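Local coordinates for protein thermospermine synthase (Medicago truncatula, PDB 6BQ6) that probably catalyses aminopropyl transfer from decarboxylated S-adenosylmethionine to spermidine, forming the tetraamine thermospermine, at residues L61-T64 and G68-L71; V92-L97 and R288-K293; M130-I133 and V137-F140; L202-K207 and Q239-V244. One frame throughout, in Å; residues are numbered along the deposited sequence.

Contact 1 (L61-T64 and G68-L71)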
loop_
_atom_site.group_PDB
_atom_site.type_symbol
_atom_site.label_atom_id
_atom_site.label_comp_id
_atom_site.label_asym_id
_atom_site.label_seq_id
_atom_site.Cartn_x
_atom_site.Cartn_y
_atom_site.Cartn_z
ATOM N N LEU B 61 14.343 14.109 -1.397
ATOM C CA LEU B 61 14.785 14.015 -0.021
ATOM C C LEU B 61 13.572 14.025 0.907
ATOM O O LEU B 61 12.773 14.986 0.907
ATOM C CB LEU B 61 15.734 15.139 0.308
ATOM C CG LEU B 61 16.450 15.062 1.654
ATOM C CD1 LEU B 61 17.503 13.957 1.757
ATOM C CD2 LEU B 61 17.060 16.421 1.986
ATOM N N LEU B 62 13.424 12.927 1.644
ATOM C CA LEU B 62 12.243 12.702 2.471
ATOM C C LEU B 62 12.641 12.808 3.899
ATOM O O LEU B 62 13.700 12.381 4.250
ATOM C CB LEU B 62 11.687 11.302 2.220
ATOM C CG LEU B 62 11.463 10.977 0.752
ATOM C CD1 LEU B 62 10.875 9.573 0.615
ATOM C CD2 LEU B 62 10.554 11.978 0.063
ATOM N N ASP B 63 11.764 13.283 4.751
ATOM C CA ASP B 63 12.009 13.245 6.154
ATOM C C ASP B 63 11.119 12.101 6.680
ATOM O O ASP B 63 9.932 12.223 6.697
ATOM C CB ASP B 63 11.668 14.561 6.813
ATOM C CG ASP B 63 11.856 14.527 8.314
ATOM O OD1 ASP B 63 12.275 13.475 8.864
ATOM O OD2 ASP B 63 11.556 15.559 8.960
ATOM N N THR B 64 11.741 10.993 7.011
ATOM C CA THR B 64 11.022 9.785 7.441
ATOM C C THR B 64 11.112 9.634 8.922
ATOM O O THR B 64 12.104 9.999 9.528
ATOM C CB THR B 64 11.572 8.515 6.752
ATOM O OG1 THR B 64 12.795 8.097 7.364
ATOM C CG2 THR B 64 11.836 8.768 5.275
ATOM N N GLY B 68 14.960 8.919 9.594
ATOM C CA GLY B 68 15.356 10.305 9.294
ATOM C C GLY B 68 15.303 10.663 7.822
ATOM O O GLY B 68 14.514 10.107 7.008
ATOM N N LYS B 69 16.172 11.601 7.451
ATOM C CA LYS B 69 16.183 12.122 6.124
ATOM C C LYS B 69 16.685 11.057 5.173
ATOM O O LYS B 69 17.728 10.425 5.438
ATOM C CB LYS B 69 17.062 13.367 6.065
ATOM C CG LYS B 69 16.489 14.525 6.861
ATOM C CD LYS B 69 17.421 15.747 6.805
ATOM C CE LYS B 69 16.707 17.048 7.207
ATOM N NZ LYS B 69 15.493 16.875 8.082
ATOM N N ALA B 70 15.967 10.840 4.083
ATOM C CA ALA B 70 16.287 9.773 3.163
ATOM C C ALA B 70 16.380 10.315 1.759
ATOM O O ALA B 70 15.461 11.014 1.307
ATOM C CB ALA B 70 15.209 8.715 3.224
ATOM N N LEU B 71 17.481 9.963 1.092
ATOM C CA LEU B 71 17.718 10.351 -0.278
ATOM C C LEU B 71 17.201 9.222 -1.146
ATOM O O LEU B 71 17.619 8.070 -0.984
ATOM C CB LEU B 71 19.192 10.620 -0.509
ATOM C CG LEU B 71 19.572 10.988 -1.945
ATOM C CD1 LEU B 71 19.030 12.368 -2.333
ATOM C CD2 LEU B 71 21.084 10.918 -2.139
#
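Leu61 faces Leu71 across an antiparallel beta hairpin of the tetramerisation domain, in a non-hydrogen-bonded pair. Its CG lies anti to the backbone N (chi1 -171°), which carries CD1 over the neighbouring strand to within 3.6 Å of Ala70 O. Leu62 and Ala70 form the next, hydrogen-bonded pair: Leu62 N donates a hydrogen bond to Ala70 O at 2.8 Å, and Ala70 N donates one back to Leu62 O at 2.7 Å. Asp63 shares a sheet face with Lys69, but Asp63 OD2 and Lys69 NZ stay 4.2 Å apart, beyond a salt bridge. Thr64 closes the hairpin with two donors on a single acceptor. Its N reaches Gly68 O from above the carbonyl plane at 2.9 Å, whereas its OG1, 2.7 Å from Gly68 O, lies in that plane on a lone pair. Thr64 OG1 also accepts a hydrogen bond from Phe67 N, and Thr64 CG2 packs on Ala70 CB. A valine at Thr64 would probably leave Gly68 O with just the out-of-plane backbone donor and Phe67 N without its hydroxyl partner. The chemistry implies a hairpin end held by a backbone bond and reinforced by one hydroxyl that serves both strand and turn.

Contact 2 (V92-L97 and R288-K293)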
loop_
_atom_site.group_PDB
_atom_site.type_symbol
_atom_site.label_atom_id
_atom_site.label_comp_id
_atom_site.label_asym_id
_atom_site.label_seq_id
_atom_site.Cartn_x
_atom_site.Cartn_y
_atom_site.Cartn_z
ATOM N N VAL B 92 34.196 1.983 2.588
ATOM C CA VAL B 92 35.476 2.718 2.568
ATOM C C VAL B 92 36.583 2.144 3.423
ATOM O O VAL B 92 37.701 1.909 2.945
ATOM C CB VAL B 92 35.239 4.212 2.935
ATOM C CG1 VAL B 92 36.546 4.942 3.182
ATOM C CG2 VAL B 92 34.426 4.881 1.814
ATOM N N HIS B 93 36.291 1.875 4.699
ATOM C CA HIS B 93 37.395 1.624 5.615
ATOM C C HIS B 93 38.196 0.366 5.430
ATOM O O HIS B 93 39.433 0.431 5.503
ATOM C CB HIS B 93 36.951 1.846 7.047
ATOM C CG HIS B 93 36.471 3.227 7.278
ATOM N ND1 HIS B 93 37.209 4.321 6.886
ATOM C CD2 HIS B 93 35.331 3.726 7.800
ATOM C CE1 HIS B 93 36.544 5.422 7.130
ATOM N NE2 HIS B 93 35.400 5.096 7.686
ATOM N N PRO B 94 37.534 -0.770 5.164
ATOM C CA PRO B 94 38.313 -1.993 4.978
ATOM C C PRO B 94 39.367 -1.846 3.869
ATOM O O PRO B 94 40.535 -2.246 4.068
ATOM C CB PRO B 94 37.241 -3.015 4.623
ATOM C CG PRO B 94 36.033 -2.546 5.361
ATOM C CD PRO B 94 36.072 -1.048 5.203
ATOM N N ALA B 95 38.981 -1.295 2.716
ATOM C CA ALA B 95 39.963 -1.086 1.648
ATOM C C ALA B 95 41.135 -0.260 2.088
ATOM O O ALA B 95 42.299 -0.663 1.949
ATOM C CB ALA B 95 39.313 -0.477 0.426
ATOM N N LEU B 96 40.873 0.900 2.671
ATOM C CA LEU B 96 42.001 1.805 2.998
ATOM C C LEU B 96 42.863 1.222 4.120
ATOM O O LEU B 96 44.094 1.348 4.125
ATOM C CB LEU B 96 41.550 3.187 3.352
ATOM C CG LEU B 96 41.393 4.133 2.145
ATOM C CD1 LEU B 96 40.276 3.719 1.200
ATOM C CD2 LEU B 96 41.222 5.553 2.629
ATOM N N LEU B 97 42.225 0.537 5.068
ATOM C CA LEU B 97 42.974 -0.044 6.150
ATOM C C LEU B 97 43.879 -1.206 5.737
ATOM O O LEU B 97 44.878 -1.446 6.379
ATOM C CB LEU B 97 42.027 -0.488 7.291
ATOM C CG LEU B 97 41.297 0.643 7.994
ATOM C CD1 LEU B 97 40.144 0.121 8.826
ATOM C CD2 LEU B 97 42.267 1.455 8.874
ATOM N N ARG B 288 31.700 4.485 13.947
ATOM C CA ARG B 288 30.424 4.192 14.599
ATOM C C ARG B 288 30.051 2.717 14.398
ATOM O O ARG B 288 29.453 2.096 15.282
ATOM C CB ARG B 288 29.355 5.147 14.047
ATOM C CG ARG B 288 29.640 6.612 14.385
ATOM C CD ARG B 288 28.767 7.613 13.591
ATOM N NE ARG B 288 27.378 7.455 14.013
ATOM C CZ ARG B 288 26.294 7.913 13.394
ATOM N NH1 ARG B 288 26.370 8.615 12.253
ATOM N NH2 ARG B 288 25.092 7.647 13.926
ATOM N N TYR B 289 30.381 2.146 13.241
ATOM C CA TYR B 289 29.953 0.782 12.915
ATOM C C TYR B 289 31.117 -0.190 12.995
ATOM O O TYR B 289 30.990 -1.274 13.531
ATOM C CB TYR B 289 29.330 0.671 11.512
ATOM C CG TYR B 289 28.879 -0.739 11.248
ATOM C CD1 TYR B 289 27.784 -1.263 11.885
ATOM C CD2 TYR B 289 29.599 -1.553 10.391
ATOM C CE1 TYR B 289 27.400 -2.597 11.655
ATOM C CE2 TYR B 289 29.230 -2.833 10.171
ATOM C CZ TYR B 289 28.186 -3.357 10.792
ATOM O OH TYR B 289 27.884 -4.678 10.542
ATOM N N LEU B 290 32.242 0.170 12.405
ATOM C CA LEU B 290 33.259 -0.787 12.059
ATOM C C LEU B 290 34.442 -0.765 13.057
ATOM O O LEU B 290 35.059 0.275 13.251
ATOM C CB LEU B 290 33.722 -0.465 10.645
ATOM C CG LEU B 290 34.483 -1.585 10.001
ATOM C CD1 LEU B 290 33.587 -2.694 9.461
ATOM C CD2 LEU B 290 35.315 -0.997 8.900
ATOM N N ASP B 291 34.694 -1.887 13.730
ATOM C CA ASP B 291 35.982 -2.198 14.332
ATOM C C ASP B 291 36.513 -3.452 13.648
ATOM O O ASP B 291 35.863 -4.000 12.732
ATOM C CB ASP B 291 35.952 -2.287 15.872
ATOM C CG ASP B 291 35.069 -3.373 16.406
ATOM O OD1 ASP B 291 34.547 -4.232 15.623
ATOM O OD2 ASP B 291 34.839 -3.375 17.652
ATOM N N GLY B 292 37.691 -3.922 14.064
ATOM C CA GLY B 292 38.287 -5.055 13.398
ATOM C C GLY B 292 37.486 -6.316 13.497
ATOM O O GLY B 292 37.344 -7.047 12.473
ATOM N N LYS B 293 36.928 -6.578 14.676
ATOM C CA LYS B 293 36.089 -7.764 14.838
ATOM C C LYS B 293 34.868 -7.737 13.925
ATOM O O LYS B 293 34.459 -8.759 13.348
ATOM C CB LYS B 293 35.628 -7.941 16.289
ATOM C CG LYS B 293 36.608 -8.639 17.223
ATOM C CD LYS B 293 35.829 -8.891 18.523
ATOM C CE LYS B 293 36.637 -9.583 19.587
ATOM N NZ LYS B 293 35.709 -10.045 20.667
#
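Leu290 lays its CD2 methyl over the junction between His93 and Pro94, the point at which helix 84-98 is kinked. The contact illustrates how a loop from the C-terminal part of the chain can cover a proline kink in a helix that precedes the first strand of a Rossmann-like domain. With CG anti to the backbone N (chi1 -164°), Leu290 extends from the loop toward the helix, and one branch does all the close touching: CD2 lies 3.8 Å from His93 CB and, just as near, 3.8 Å from Pro94 CD. The leucine and the proline ring cross obliquely, without a hydrogen bond between the segments, and the buried patch is small, about 110 Å² in all.

His93 offers aliphatic carbon here because its imidazole is engaged on another side, where NE2 bonds to Glu118 and ND1 to His122. Pro94 N has no hydrogen to give, and neither it nor Ala95 N bonds to the preceding turn, which marks the kink; Leu96 N reaches Val92 O weakly, and a sound helical bond returns at Leu97 N to His93 O, 2.8 Å long. On the loop side, Glu89 of the same helix receives the backbone N of Leu290, which ties the loop down beside its leucine. Immediately afterwards Asp291 N-caps helix 292-298 and forms a salt bridge with Arg306 of another subunit. The apolar contact ends at the proline ring, where Leu290 CD2 stands 3.9 Å from Pro94 CG.

Contact 3 (M130-I133 and V137-F140)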
loop_
_atom_site.group_PDB
_atom_site.type_symbol
_atom_site.label_atom_id
_atom_site.label_comp_id
_atom_site.label_asym_id
_atom_site.label_seq_id
_atom_site.Cartn_x
_atom_site.Cartn_y
_atom_site.Cartn_z
ATOM N N MET B 130 36.116 12.402 -7.021
ATOM C CA MET B 130 34.758 11.863 -7.050
ATOM C C MET B 130 34.293 12.051 -8.469
ATOM O O MET B 130 34.199 13.204 -8.922
ATOM C CB MET B 130 33.820 12.584 -6.107
ATOM C CG MET B 130 32.380 12.048 -6.091
ATOM S SD MET B 130 31.162 13.288 -5.548
ATOM C CE MET B 130 31.964 13.765 -4.048
ATOM N N CYS B 131 34.081 10.934 -9.174
ATOM C CA CYS B 131 33.678 10.966 -10.563
ATOM C C CYS B 131 32.251 10.408 -10.785
ATOM O O CYS B 131 32.030 9.202 -10.743
ATOM C CB CYS B 131 34.715 10.255 -11.419
ATOM S SG CYS B 131 34.369 10.300 -13.202
ATOM N N ASP B 132 31.293 11.323 -10.950
ATOM C CA ASP B 132 29.858 10.991 -10.993
ATOM C C ASP B 132 29.314 11.563 -12.262
ATOM O O ASP B 132 29.735 12.628 -12.682
ATOM C CB ASP B 132 29.105 11.562 -9.771
ATOM C CG ASP B 132 27.711 10.925 -9.559
ATOM O OD1 ASP B 132 26.733 11.161 -10.342
ATOM O OD2 ASP B 132 27.578 10.141 -8.590
ATOM N N ILE B 133 28.371 10.857 -12.857
ATOM C CA ILE B 133 27.860 11.272 -14.139
ATOM C C ILE B 133 26.795 12.364 -13.998
ATOM O O ILE B 133 26.558 13.078 -14.938
ATOM C CB ILE B 133 27.374 10.071 -14.941
ATOM C CG1 ILE B 133 27.448 10.404 -16.420
ATOM C CG2 ILE B 133 25.998 9.596 -14.461
ATOM C CD1 ILE B 133 27.601 9.195 -17.315
ATOM N N VAL B 137 22.789 15.542 -9.030
ATOM C CA VAL B 137 22.813 14.799 -7.751
ATOM C C VAL B 137 23.905 15.384 -6.849
ATOM O O VAL B 137 23.682 15.619 -5.677
ATOM C CB VAL B 137 23.031 13.300 -7.962
ATOM C CG1 VAL B 137 23.334 12.588 -6.624
ATOM C CG2 VAL B 137 21.821 12.680 -8.652
ATOM N N VAL B 138 25.092 15.636 -7.403
ATOM C CA VAL B 138 26.197 16.187 -6.616
ATOM C C VAL B 138 25.785 17.510 -6.026
ATOM O O VAL B 138 25.980 17.772 -4.837
ATOM C CB VAL B 138 27.472 16.383 -7.461
ATOM C CG1 VAL B 138 28.544 17.108 -6.667
ATOM C CG2 VAL B 138 27.958 15.013 -7.883
ATOM N N GLU B 139 25.244 18.362 -6.879
ATOM C CA GLU B 139 24.909 19.717 -6.427
ATOM C C GLU B 139 23.769 19.692 -5.408
ATOM O O GLU B 139 23.797 20.448 -4.432
ATOM C CB GLU B 139 24.603 20.592 -7.628
ATOM C CG GLU B 139 25.860 20.959 -8.427
ATOM C CD GLU B 139 26.856 21.839 -7.644
ATOM O OE1 GLU B 139 26.448 22.646 -6.777
ATOM O OE2 GLU B 139 28.063 21.673 -7.835
ATOM N N PHE B 140 22.807 18.788 -5.619
ATOM C CA PHE B 140 21.717 18.611 -4.667
ATOM C C PHE B 140 22.281 18.233 -3.301
ATOM O O PHE B 140 21.957 18.844 -2.291
ATOM C CB PHE B 140 20.768 17.537 -5.144
ATOM C CG PHE B 140 19.592 17.360 -4.242
ATOM C CD1 PHE B 140 18.534 18.212 -4.331
ATOM C CD2 PHE B 140 19.598 16.417 -3.267
ATOM C CE1 PHE B 140 17.470 18.103 -3.462
ATOM C CE2 PHE B 140 18.520 16.276 -2.391
ATOM C CZ PHE B 140 17.456 17.117 -2.496
#
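The carboxylate of Asp132 is the flat group nearest this contact, yet what meets Val138 most closely is the methylene behind it: Asp132 CB sits 4.1 Å from Val138 CG2. Asp132 CG follows at 4.4 Å from that same Val138 CG2, while the carboxylate end has another partner, with OD1 accepting a hydrogen bond from Asp134 N in the turn that leads to the helix. This bond helps to fix the rotation of the group. The second flat group, the ring of Phe140, faces elsewhere and meets Tyr144 and His50, its plane inclined to both of theirs.

Met130, two residues earlier on the same side of the strand, completes the apolar surface. CG anti to the backbone N (chi1 -180°) and an extended second torsion (chi2 -156°) carry Met130 SD to 4.3 Å from Val138 CG2. One methyl of Val138 is therefore shared by a thioether and a carbon of an acidic residue, while OD1 of that acid turns to Asp134 N.

Asp132 binds adenosine in another structure of this protein, and an acid at the end of the second strand is the familiar ribose-binding position of Rossmann-like folds. Strand 127-132 runs between strands 104-107 and 157-161, and helix 135-144 follows it directly. Phe152 of helix 149-153 touches both Met130 and Val138, and strand 58-64 packs on Val137 and Phe140.

Contact 4 (L202-K207 and Q239-V244)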
loop_
_atom_site.group_PDB
_atom_site.type_symbol
_atom_site.label_atom_id
_atom_site.label_comp_id
_atom_site.label_asym_id
_atom_site.label_seq_id
_atom_site.Cartn_x
_atom_site.Cartn_y
_atom_site.Cartn_z
ATOM N N LEU B 202 41.274 -4.212 -18.197
ATOM C CA LEU B 202 41.885 -3.376 -19.226
ATOM C C LEU B 202 41.781 -1.914 -18.927
ATOM O O LEU B 202 42.528 -1.146 -19.506
ATOM C CB LEU B 202 41.257 -3.658 -20.595
ATOM C CG LEU B 202 41.404 -5.113 -21.055
ATOM C CD1 LEU B 202 40.828 -5.306 -22.451
ATOM C CD2 LEU B 202 42.856 -5.605 -21.001
ATOM N N THR B 203 40.902 -1.493 -18.010
ATOM C CA THR B 203 40.721 -0.061 -17.705
ATOM C C THR B 203 41.091 0.238 -16.275
ATOM O O THR B 203 41.862 1.146 -16.003
ATOM C CB THR B 203 39.284 0.456 -18.051
ATOM O OG1 THR B 203 38.988 0.288 -19.464
ATOM C CG2 THR B 203 39.088 1.898 -17.635
ATOM N N LEU B 204 40.519 -0.515 -15.341
ATOM C CA LEU B 204 40.694 -0.187 -13.916
ATOM C C LEU B 204 42.067 -0.630 -13.391
ATOM O O LEU B 204 42.809 0.149 -12.761
ATOM C CB LEU B 204 39.581 -0.854 -13.104
ATOM C CG LEU B 204 39.500 -0.290 -11.655
ATOM C CD1 LEU B 204 38.079 0.017 -11.236
ATOM C CD2 LEU B 204 40.169 -1.259 -10.732
ATOM N N LYS B 205 42.389 -1.906 -13.581
ATOM C CA LYS B 205 43.661 -2.444 -13.044
ATOM C C LYS B 205 44.886 -1.644 -13.462
ATOM O O LYS B 205 45.719 -1.318 -12.596
ATOM C CB LYS B 205 43.790 -3.941 -13.354
ATOM C CG LYS B 205 44.849 -4.668 -12.543
ATOM C CD LYS B 205 44.590 -6.181 -12.490
ATOM C CE LYS B 205 45.841 -6.955 -12.797
ATOM N NZ LYS B 205 45.693 -8.403 -12.469
ATOM N N PRO B 206 44.957 -1.203 -14.755
ATOM C CA PRO B 206 46.090 -0.354 -15.142
ATOM C C PRO B 206 46.201 0.969 -14.436
ATOM O O PRO B 206 47.270 1.573 -14.472
ATOM C CB PRO B 206 45.862 -0.121 -16.623
ATOM C CG PRO B 206 45.113 -1.296 -17.074
ATOM C CD PRO B 206 44.198 -1.639 -15.934
ATOM N N LYS B 207 45.123 1.433 -13.792
ATOM C CA LYS B 207 45.166 2.677 -13.050
ATOM C C LYS B 207 45.219 2.498 -11.541
ATOM O O LYS B 207 45.010 3.461 -10.827
ATOM C CB LYS B 207 43.986 3.582 -13.493
ATOM C CG LYS B 207 44.056 3.974 -14.999
ATOM C CD LYS B 207 45.343 4.693 -15.441
ATOM C CE LYS B 207 45.645 4.554 -16.932
ATOM N NZ LYS B 207 44.578 5.039 -17.830
ATOM N N GLN B 239 38.004 -13.404 -11.541
ATOM C CA GLN B 239 38.677 -13.633 -12.856
ATOM C C GLN B 239 39.823 -12.673 -13.144
ATOM O O GLN B 239 40.546 -12.841 -14.136
ATOM C CB GLN B 239 37.681 -13.471 -14.023
ATOM C CG GLN B 239 36.396 -14.264 -13.939
ATOM C CD GLN B 239 36.614 -15.691 -13.532
ATOM O OE1 GLN B 239 37.437 -16.400 -14.142
ATOM N NE2 GLN B 239 35.897 -16.146 -12.512
ATOM N N VAL B 240 39.931 -11.591 -12.382
ATOM C CA VAL B 240 40.851 -10.519 -12.677
ATOM C C VAL B 240 41.926 -10.333 -11.614
ATOM O O VAL B 240 43.052 -10.016 -11.939
ATOM C CB VAL B 240 40.082 -9.190 -12.853
ATOM C CG1 VAL B 240 40.997 -8.009 -13.160
ATOM C CG2 VAL B 240 39.001 -9.341 -13.932
ATOM N N PHE B 241 41.550 -10.376 -10.339
ATOM C CA PHE B 241 42.478 -10.125 -9.247
ATOM C C PHE B 241 42.750 -11.394 -8.467
ATOM O O PHE B 241 41.874 -12.273 -8.369
ATOM C CB PHE B 241 41.836 -9.128 -8.247
ATOM C CG PHE B 241 41.680 -7.736 -8.782
ATOM C CD1 PHE B 241 42.726 -6.836 -8.697
ATOM C CD2 PHE B 241 40.500 -7.329 -9.364
ATOM C CE1 PHE B 241 42.590 -5.549 -9.198
ATOM C CE2 PHE B 241 40.350 -6.062 -9.845
ATOM C CZ PHE B 241 41.394 -5.157 -9.762
ATOM N N LYS B 242 43.938 -11.475 -7.862
ATOM C CA LYS B 242 44.336 -12.656 -7.113
ATOM C C LYS B 242 43.601 -12.850 -5.830
ATOM O O LYS B 242 43.180 -13.961 -5.537
ATOM C CB LYS B 242 45.819 -12.639 -6.806
ATOM C CG LYS B 242 46.256 -13.938 -6.152
ATOM C CD LYS B 242 47.700 -14.275 -6.289
ATOM C CE LYS B 242 47.971 -15.611 -5.616
ATOM N NZ LYS B 242 47.348 -16.767 -6.335
ATOM N N TYR B 243 43.439 -11.757 -5.080
ATOM C CA TYR B 243 42.826 -11.809 -3.763
ATOM C C TYR B 243 41.487 -11.057 -3.819
ATOM O O TYR B 243 41.447 -9.888 -4.213
ATOM C CB TYR B 243 43.755 -11.166 -2.762
ATOM C CG TYR B 243 45.110 -11.805 -2.716
ATOM C CD1 TYR B 243 45.301 -13.027 -2.108
ATOM C CD2 TYR B 243 46.206 -11.174 -3.299
ATOM C CE1 TYR B 243 46.568 -13.619 -2.088
ATOM C CE2 TYR B 243 47.457 -11.751 -3.286
ATOM C CZ TYR B 243 47.637 -12.952 -2.691
ATOM O OH TYR B 243 48.952 -13.446 -2.720
ATOM N N VAL B 244 40.398 -11.757 -3.473
ATOM C CA VAL B 244 39.066 -11.167 -3.579
ATOM C C VAL B 244 38.349 -11.524 -2.319
ATOM O O VAL B 244 38.285 -12.703 -1.975
ATOM C CB VAL B 244 38.323 -11.646 -4.853
ATOM C CG1 VAL B 244 36.952 -10.990 -4.964
ATOM C CG2 VAL B 244 39.141 -11.324 -6.081
#
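Lys205 starts its long reach at CB, which points toward the 239-244 segment, with CG anti to the backbone N (chi1 -164°). CG passes Phe241 CE1 at 4.1 Å. CD comes closer, 3.9 Å from Phe241 CE1, and at the same point brushes the CG1 methyl of Val240 at 4.1 Å. The lysine slides past both residues in the opposite sense to their own side chains, which lets its methylenes pack while its charged end moves on to the backbone. There NZ donates to Val240 O at 3.1 Å, nearly along the C=O axis (164°), and the same nitrogen forms a salt bridge with Asp265 OD2. The other oxygen of Asp265 accepts the backbone N of Lys242, so this acid bridges the lysine to the chain just past its carbonyl partner.

Leu204, beside the lysine, meets the next ring carbon of Phe241: Leu204 CD2 approaches the ring edge near the ring plane, 4.2 Å from Phe241 CZ, the two side chains crossing at about a right angle. With an alanine at Lys205, Asp265 would probably lose its charged mate, Val240 O its donor, and Phe241 some of the aliphatic cover along CE1.

Such packing joins the end of helix 197-204 to the loop entering edge strand 243-251. That strand belongs to a seven-stranded sheet of order 3-2-1-4-5-7-6, the hallmark of the class I methyltransferase type of Rossmann-like fold.

In the fold
From the N terminus, contact 1 closes first, a hairpin with three residues in its turn, within the N-terminal tetramerisation region. Contact 2 then opens at helix 84-98 and closes only after some 190 residues, near the C-terminal end. Within that long span lie contacts 3 and 4, one after the other: contact 3 is a local strand-to-helix turn, and contact 4 joins segments with 31 residues between them. Both reach the same mixed sheet, toward its two different ends. Contacts 1 and 3 meet directly, Leu61 CB lying 3.8 Å from Phe140 CZ, so the hairpin is seated on the Rossmann-like domain close to bound thermospermine. No two spans cross.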